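PDB 3ISA: putative enoyl-CoA hydratase/isomerase, which probably acts on acyl-CoA thioesters as a hydratase or isomerase of the crotonase superfamily. Local coordinates for residues R123-T126 / P127-F131; D154-L157 / S158-S162; A235-R238 / D239-Q243. All coordinates share one frame; numbering follows the deposited sequence.

Contact 1 of 3, residues R123-T126 / P127-F131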
loop_
_atom_site.group_PDB
_atom_site.type_symbol
_atom_site.label_atom_id
_atom_site.label_comp_id
_atom_site.label_asym_id
_atom_site.label_seq_id
_atom_site.Cartn_x
_atom_site.Cartn_y
_atom_site.Cartn_z
ATOM N N ARG D 123 -21.424 -4.782 -19.675
ATOM C CA ARG D 123 -20.938 -5.593 -20.780
ATOM C C ARG D 123 -21.994 -6.603 -21.204
ATOM O O ARG D 123 -22.461 -7.395 -20.384
ATOM C CB ARG D 123 -19.640 -6.315 -20.391
ATOM C CG ARG D 123 -18.536 -5.401 -19.881
ATOM C CD ARG D 123 -17.327 -6.192 -19.379
ATOM N NE ARG D 123 -17.619 -6.986 -18.186
ATOM C CZ ARG D 123 -17.672 -6.506 -16.940
ATOM N NH1 ARG D 123 -17.953 -7.321 -15.921
ATOM N NH2 ARG D 123 -17.447 -5.216 -16.701
ATOM N N TYR D 124 -22.363 -6.555 -22.483
ATOM C CA TYR D 124 -23.362 -7.467 -23.045
ATOM C C TYR D 124 -22.807 -8.076 -24.319
ATOM O O TYR D 124 -21.996 -7.454 -25.013
ATOM C CB TYR D 124 -24.666 -6.721 -23.370
ATOM C CG TYR D 124 -25.438 -6.228 -22.166
ATOM C CD1 TYR D 124 -26.412 -7.031 -21.561
ATOM C CD2 TYR D 124 -25.221 -4.953 -21.648
ATOM C CE1 TYR D 124 -27.132 -6.578 -20.460
ATOM C CE2 TYR D 124 -25.928 -4.493 -20.548
ATOM C CZ TYR D 124 -26.886 -5.310 -19.962
ATOM O OH TYR D 124 -27.589 -4.859 -18.873
ATOM N N CYS D 125 -23.242 -9.291 -24.643
ATOM C CA CYS D 125 -22.883 -9.861 -25.933
ATOM C C CYS D 125 -24.037 -10.669 -26.532
ATOM O O CYS D 125 -24.986 -11.000 -25.830
ATOM C CB CYS D 125 -21.611 -10.707 -25.835
ATOM S SG CYS D 125 -21.781 -12.253 -24.915
ATOM N N THR D 126 -23.949 -10.954 -27.827
ATOM C CA THR D 126 -24.896 -11.848 -28.495
ATOM C C THR D 126 -24.659 -13.289 -28.008
ATOM O O THR D 126 -23.535 -13.627 -27.633
ATOM C CB THR D 126 -24.763 -11.779 -30.040
ATOM O OG1 THR D 126 -23.399 -12.005 -30.432
ATOM C CG2 THR D 126 -25.269 -10.441 -30.582
ATOM N N PRO D 127 -25.711 -14.146 -28.000
ATOM C CA PRO D 127 -25.526 -15.546 -27.562
ATOM C C PRO D 127 -24.479 -16.328 -28.356
ATOM O O PRO D 127 -23.937 -17.307 -27.847
ATOM C CB PRO D 127 -26.908 -16.175 -27.791
ATOM C CG PRO D 127 -27.852 -15.052 -27.768
ATOM C CD PRO D 127 -27.118 -13.874 -28.351
ATOM N N GLU D 128 -24.192 -15.889 -29.579
ATOM C CA GLU D 128 -23.226 -16.544 -30.458
ATOM C C GLU D 128 -21.797 -15.958 -30.362
ATOM O O GLU D 128 -20.889 -16.434 -31.049
ATOM C CB GLU D 128 -23.714 -16.484 -31.913
ATOM C CG GLU D 128 -25.148 -16.994 -32.141
ATOM C CD GLU D 128 -26.230 -15.920 -31.928
ATOM O OE1 GLU D 128 -25.889 -14.751 -31.623
ATOM O OE2 GLU D 128 -27.429 -16.256 -32.062
ATOM N N ALA D 129 -21.600 -14.946 -29.516
ATOM C CA ALA D 129 -20.289 -14.267 -29.415
ATOM C C ALA D 129 -19.213 -15.138 -28.760
ATOM O O ALA D 129 -19.515 -16.018 -27.948
ATOM C CB ALA D 129 -20.430 -12.939 -28.661
ATOM N N GLY D 130 -17.960 -14.879 -29.115
ATOM C CA GLY D 130 -16.829 -15.639 -28.596
ATOM C C GLY D 130 -15.675 -14.707 -28.269
ATOM O O GLY D 130 -15.563 -13.607 -28.838
ATOM N N PHE D 131 -14.827 -15.134 -27.337
ATOM C CA PHE D 131 -13.757 -14.292 -26.825
ATOM C C PHE D 131 -12.513 -15.142 -26.647
ATOM O O PHE D 131 -12.599 -16.281 -26.185
ATOM C CB PHE D 131 -14.115 -13.695 -25.443
ATOM C CG PHE D 131 -15.440 -12.970 -25.383
ATOM C CD1 PHE D 131 -15.521 -11.597 -25.662
ATOM C CD2 PHE D 131 -16.611 -13.651 -25.013
ATOM C CE1 PHE D 131 -16.754 -10.921 -25.581
ATOM C CE2 PHE D 131 -17.838 -12.992 -24.944
ATOM C CZ PHE D 131 -17.917 -11.623 -25.232
#

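Contact 2 of 3, residues D154-L157 / S158-S162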
loop_
_atom_site.group_PDB
_atom_site.type_symbol
_atom_site.label_atom_id
_atom_site.label_comp_id
_atom_site.label_asym_id
_atom_site.label_seq_id
_atom_site.Cartn_x
_atom_site.Cartn_y
_atom_site.Cartn_z
ATOM N N ASP D 154 -8.836 -17.479 -9.951
ATOM C CA ASP D 154 -9.008 -18.877 -10.404
ATOM C C ASP D 154 -9.438 -18.953 -11.873
ATOM O O ASP D 154 -8.763 -19.588 -12.703
ATOM C CB ASP D 154 -10.024 -19.605 -9.503
ATOM C CG ASP D 154 -10.122 -21.099 -9.798
ATOM O OD1 ASP D 154 -9.375 -21.876 -9.164
ATOM O OD2 ASP D 154 -10.945 -21.502 -10.655
ATOM N N GLN D 155 -10.542 -18.284 -12.204
ATOM C CA GLN D 155 -11.034 -18.276 -13.585
ATOM C C GLN D 155 -10.084 -17.587 -14.570
ATOM O O GLN D 155 -9.951 -18.024 -15.718
ATOM C CB GLN D 155 -12.426 -17.646 -13.665
ATOM C CG GLN D 155 -13.503 -18.479 -13.011
ATOM C CD GLN D 155 -13.940 -19.682 -13.855
ATOM O OE1 GLN D 155 -14.653 -20.556 -13.365
ATOM N NE2 GLN D 155 -13.516 -19.728 -15.124
ATOM N N ALA D 156 -9.414 -16.530 -14.107
ATOM C CA ALA D 156 -8.430 -15.824 -14.940
ATOM C C ALA D 156 -7.239 -16.727 -15.282
ATOM O O ALA D 156 -6.796 -16.764 -16.431
ATOM C CB ALA D 156 -7.974 -14.532 -14.271
ATOM N N LEU D 157 -6.751 -17.482 -14.295
ATOM C CA LEU D 157 -5.657 -18.432 -14.527
ATOM C C LEU D 157 -6.091 -19.521 -15.517
ATOM O O LEU D 157 -5.360 -19.818 -16.460
ATOM C CB LEU D 157 -5.189 -19.068 -13.211
ATOM C CG LEU D 157 -4.081 -20.122 -13.316
ATOM C CD1 LEU D 157 -2.807 -19.524 -13.912
ATOM C CD2 LEU D 157 -3.803 -20.711 -11.944
ATOM N N SER D 158 -7.292 -20.060 -15.315
ATOM C CA SER D 158 -7.856 -21.072 -16.215
ATOM C C SER D 158 -7.871 -20.578 -17.662
ATOM O O SER D 158 -7.376 -21.252 -18.574
ATOM C CB SER D 158 -9.273 -21.444 -15.778
ATOM O OG SER D 158 -9.844 -22.415 -16.641
ATOM N N ILE D 159 -8.413 -19.380 -17.869
ATOM C CA ILE D 159 -8.554 -18.848 -19.219
ATOM C C ILE D 159 -7.257 -18.298 -19.813
ATOM O O ILE D 159 -6.896 -18.637 -20.944
ATOM C CB ILE D 159 -9.716 -17.823 -19.295
ATOM C CG1 ILE D 159 -11.043 -18.539 -18.997
ATOM C CG2 ILE D 159 -9.737 -17.101 -20.648
ATOM C CD1 ILE D 159 -12.169 -17.593 -18.567
ATOM N N LEU D 160 -6.564 -17.445 -19.066
ATOM C CA LEU D 160 -5.354 -16.826 -19.602
ATOM C C LEU D 160 -4.181 -17.803 -19.665
ATOM O O LEU D 160 -3.428 -17.798 -20.640
ATOM C CB LEU D 160 -4.981 -15.573 -18.803
ATOM C CG LEU D 160 -6.096 -14.516 -18.701
ATOM C CD1 LEU D 160 -5.630 -13.369 -17.812
ATOM C CD2 LEU D 160 -6.569 -14.026 -20.080
ATOM N N GLY D 161 -4.059 -18.642 -18.637
ATOM C CA GLY D 161 -2.970 -19.636 -18.512
ATOM C C GLY D 161 -2.812 -20.612 -19.666
ATOM O O GLY D 161 -1.695 -21.061 -19.954
ATOM N N SER D 162 -3.929 -20.943 -20.308
ATOM C CA SER D 162 -3.962 -21.823 -21.469
ATOM C C SER D 162 -4.308 -21.043 -22.729
ATOM O O SER D 162 -4.541 -21.643 -23.797
ATOM C CB SER D 162 -4.989 -22.935 -21.256
ATOM O OG SER D 162 -4.562 -23.823 -20.236
#

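Contact 3 of 3, residues A235-R238 / D239-Q243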
loop_
_atom_site.group_PDB
_atom_site.type_symbol
_atom_site.label_atom_id
_atom_site.label_comp_id
_atom_site.label_asym_id
_atom_site.label_seq_id
_atom_site.Cartn_x
_atom_site.Cartn_y
_atom_site.Cartn_z
ATOM N N ALA D 235 9.750 -11.952 -33.121
ATOM C CA ALA D 235 9.919 -13.385 -33.376
ATOM C C ALA D 235 8.877 -14.224 -32.634
ATOM O O ALA D 235 8.359 -15.199 -33.194
ATOM C CB ALA D 235 11.342 -13.845 -33.028
ATOM N N ARG D 236 8.544 -13.826 -31.397
ATOM C CA ARG D 236 7.510 -14.504 -30.598
ATOM C C ARG D 236 6.142 -14.387 -31.277
ATOM O O ARG D 236 5.366 -15.364 -31.342
ATOM C CB ARG D 236 7.436 -13.925 -29.169
ATOM C CG ARG D 236 8.627 -14.272 -28.261
ATOM C CD ARG D 236 8.374 -13.885 -26.798
ATOM N NE ARG D 236 8.150 -12.444 -26.568
ATOM C CZ ARG D 236 9.114 -11.537 -26.363
ATOM N NH1 ARG D 236 10.398 -11.884 -26.396
ATOM N NH2 ARG D 236 8.798 -10.260 -26.144
ATOM N N ILE D 237 5.851 -13.190 -31.783
ATOM C CA ILE D 237 4.636 -12.960 -32.571
ATOM C C ILE D 237 4.595 -13.875 -33.822
ATOM O O ILE D 237 3.591 -14.562 -34.070
ATOM C CB ILE D 237 4.498 -11.453 -32.946
ATOM C CG1 ILE D 237 4.264 -10.596 -31.681
ATOM C CG2 ILE D 237 3.371 -11.236 -33.947
ATOM C CD1 ILE D 237 4.330 -9.073 -31.910
ATOM N N ARG D 238 5.695 -13.884 -34.575
ATOM C CA ARG D 238 5.848 -14.725 -35.770
ATOM C C ARG D 238 5.563 -16.196 -35.474
ATOM O O ARG D 238 4.763 -16.828 -36.173
ATOM C CB ARG D 238 7.246 -14.536 -36.368
ATOM C CG ARG D 238 7.448 -15.120 -37.780
ATOM C CD ARG D 238 8.866 -14.852 -38.272
ATOM N NE ARG D 238 9.153 -13.419 -38.330
ATOM C CZ ARG D 238 10.101 -12.801 -37.625
ATOM N NH1 ARG D 238 10.892 -13.486 -36.805
ATOM N NH2 ARG D 238 10.267 -11.492 -37.756
ATOM N N ASP D 239 6.180 -16.714 -34.407
ATOM C CA ASP D 239 5.984 -18.095 -33.963
ATOM C C ASP D 239 4.531 -18.404 -33.633
ATOM O O ASP D 239 4.024 -19.467 -34.002
ATOM C CB ASP D 239 6.847 -18.408 -32.736
ATOM C CG ASP D 239 8.332 -18.503 -33.064
ATOM O OD1 ASP D 239 8.691 -18.545 -34.262
ATOM O OD2 ASP D 239 9.149 -18.535 -32.115
ATOM N N TYR D 240 3.874 -17.469 -32.942
ATOM C CA TYR D 240 2.473 -17.624 -32.561
ATOM C C TYR D 240 1.544 -17.605 -33.791
ATOM O O TYR D 240 0.618 -18.419 -33.886
ATOM C CB TYR D 240 2.046 -16.551 -31.535
ATOM C CG TYR D 240 0.543 -16.412 -31.450
ATOM C CD1 TYR D 240 -0.238 -17.399 -30.833
ATOM C CD2 TYR D 240 -0.106 -15.316 -32.025
ATOM C CE1 TYR D 240 -1.631 -17.289 -30.793
ATOM C CE2 TYR D 240 -1.485 -15.194 -31.980
ATOM C CZ TYR D 240 -2.240 -16.181 -31.368
ATOM O OH TYR D 240 -3.609 -16.042 -31.337
ATOM N N LEU D 241 1.797 -16.678 -34.717
ATOM C CA LEU D 241 0.947 -16.515 -35.903
ATOM C C LEU D 241 1.058 -17.693 -36.878
ATOM O O LEU D 241 0.160 -17.909 -37.702
ATOM C CB LEU D 241 1.236 -15.192 -36.620
ATOM C CG LEU D 241 0.809 -13.892 -35.920
ATOM C CD1 LEU D 241 1.278 -12.706 -36.732
ATOM C CD2 LEU D 241 -0.702 -13.827 -35.709
ATOM N N ALA D 242 2.153 -18.444 -36.762
ATOM C CA ALA D 242 2.395 -19.642 -37.566
ATOM C C ALA D 242 1.716 -20.894 -36.998
ATOM O O ALA D 242 1.555 -21.886 -37.713
ATOM C CB ALA D 242 3.890 -19.871 -37.729
ATOM N N GLN D 243 1.299 -20.835 -35.741
ATOM C CA GLN D 243 0.512 -21.848 -35.033
ATOM C C GLN D 243 -0.942 -22.066 -35.479
ATOM O O GLN D 243 -1.666 -21.118 -35.759
ATOM C CB GLN D 243 0.392 -21.450 -33.584
ATOM C CG GLN D 243 1.575 -21.679 -32.715
ATOM C CD GLN D 243 2.599 -22.535 -33.345
ATOM O OE1 GLN D 243 2.534 -23.748 -33.224
ATOM N NE2 GLN D 243 3.559 -21.925 -34.044
HETATM O O HOH W 1 10.416 -16.523 -35.205
#

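Contact 1 of 3, residues R123-T126 / P127-F131
Cys125 and Thr126 meet Ala129 and Phe131 round a type I beta turn that runs from Thr126 to Ala129 and joins two strands of the crotonase-like fold. One backbone bond closes the turn: Ala129 N donates to Thr126 O at 3.0 Å with an N-H...O angle of 165°. The bond is straight at the hydrogen, but the donor sits well above the carbonyl plane and not on a lone pair. Beside it, the methyl carbon Ala129 CB packs 3.6 Å from Thr126 OG1, and the chain of Glu128, bent at chi2, curls back to put OE1 3.6 Å from Thr126 CB.

Further in, Cys125 CB rests 3.8 Å from Ala129 CB. The same Cys125 CB lies 3.9 Å from Phe131 CZ, near the plane of the ring at its edge. With chi1 at 69°, SG is held between the backbone N and the carbonyl carbon, and from there it too reaches the rim of the ring.

Around the Phe131 ring stand Phe117, Phe166 and Phe176, the last edge-to-face, with Val114 and Ala105 beside them. Backbone bonds from Cys125 to Ala181 and, just past strand 122-125, from Thr126 to Ala105 hold the start of the turn. The sulfur-aromatic contact is edge-on, with Cys125 SG 5.1 Å from the centroid of the Phe131 ring and 84° off its normal.

Contact 2 of 3, residues D154-L157 / S158-S162
Nearly the whole of the short alpha-helix 153-161 holds this contact, a run of i to i+4 backbone bonds in the crotonase-like fold. Three are close to linear, each with an N-H...O angle of at least 160°: Ser158 N to Asp154 O, Ile159 N to Gln155 O, and Leu160 N to Ala156 O, the shortest at 2.7 Å. The fourth, Gly161 N to Leu157 O at 2.8 Å, is bent to 135°, a change in geometry next to the point where the chain passes into Ser162.

Side chains add contacts over these carbonyls. With CG anti to its own carbonyl carbon (chi1 -55°), Leu160 folds back along the helix, and its CG lies 3.3 Å from Ala156 O; its CD1 also approaches Ala156 CB at 4.4 Å, a loose apolar touch. Ile159 does likewise one residue earlier, CG1 standing 3.5 Å from Gln155 O.

Phe147 of helix 144-151 meets both Ile159 and Leu160, and Ile174 packs on Ile159 as well. A neighbouring subunit is met too, where Ala156 packs on Leu212 and both Asp154 and Leu157 on Lys121 of that copy, so the helix contributes to the assembly as well as to its own chain. In the conformer given, Ser158 OG hydrogen-bonds Arg164 NH2, while Ser158 CB lies 3.5 Å from Gln155 O.

Contact 3 of 3, residues A235-R238 / D239-Q243
Ile237 and Leu241 form the tighter side of this contact, lying side by side and pointing the same way, with Ile237 CG2 3.8 Å from Leu241 CD1. Beneath them Leu241 N donates to Ile237 O at 2.8 Å, nearly along the C=O axis. Tyr72 and Phe138 pack on Ile237, which is buried, and Phe138 also meets the ring of Tyr240. With CG anti to the backbone N (chi1 162°), that ring leads outward and keeps its edge near Ile237 O; its OH bonds a glycerol, probably from the crystallisation liquor.

The exposed side is looser. Asp239 OD1 accepts from a water at 2.8 Å, and the same water receives only a weak bond from Arg238 NH1 at 3.5 Å. Arg238 NH1 and Asp239 OD1 are 6.1 Å apart, too far for an ion pair; Arg238 NH2 instead forms a salt bridge to Glu73 OE1.

The backbone bonds differ as well. Asp239 N to Ala235 O is 2.9 Å at 165°, whereas Ala242 N to Arg238 O is weak, 3.1 Å at 134°. The i to i+4 pattern is that of an alpha-helix, with Ile237 set against Tyr72 and Phe138 and with Asp239 exposed, here helix 233-241, the last of the chain.

In the fold
All three contacts are local and in series along the chain, and none encloses or crosses another. Contact 1 comes first and closes the short turn that carries the chain from strand 122-125 of the six-stranded sheet to strand 130-132 of the three-stranded one. Contact 2 follows within helix 153-161, its centre about 19 Å from that of contact 1. Within the chain they do not touch, but across the assembly Arg123, in the conformer given, pairs with Asp154 of a neighbouring subunit. Contact 3 lies in helix 233-241 near the C terminus, its centre about 21 Å from that of contact 2 and about 27 Å from that of contact 1.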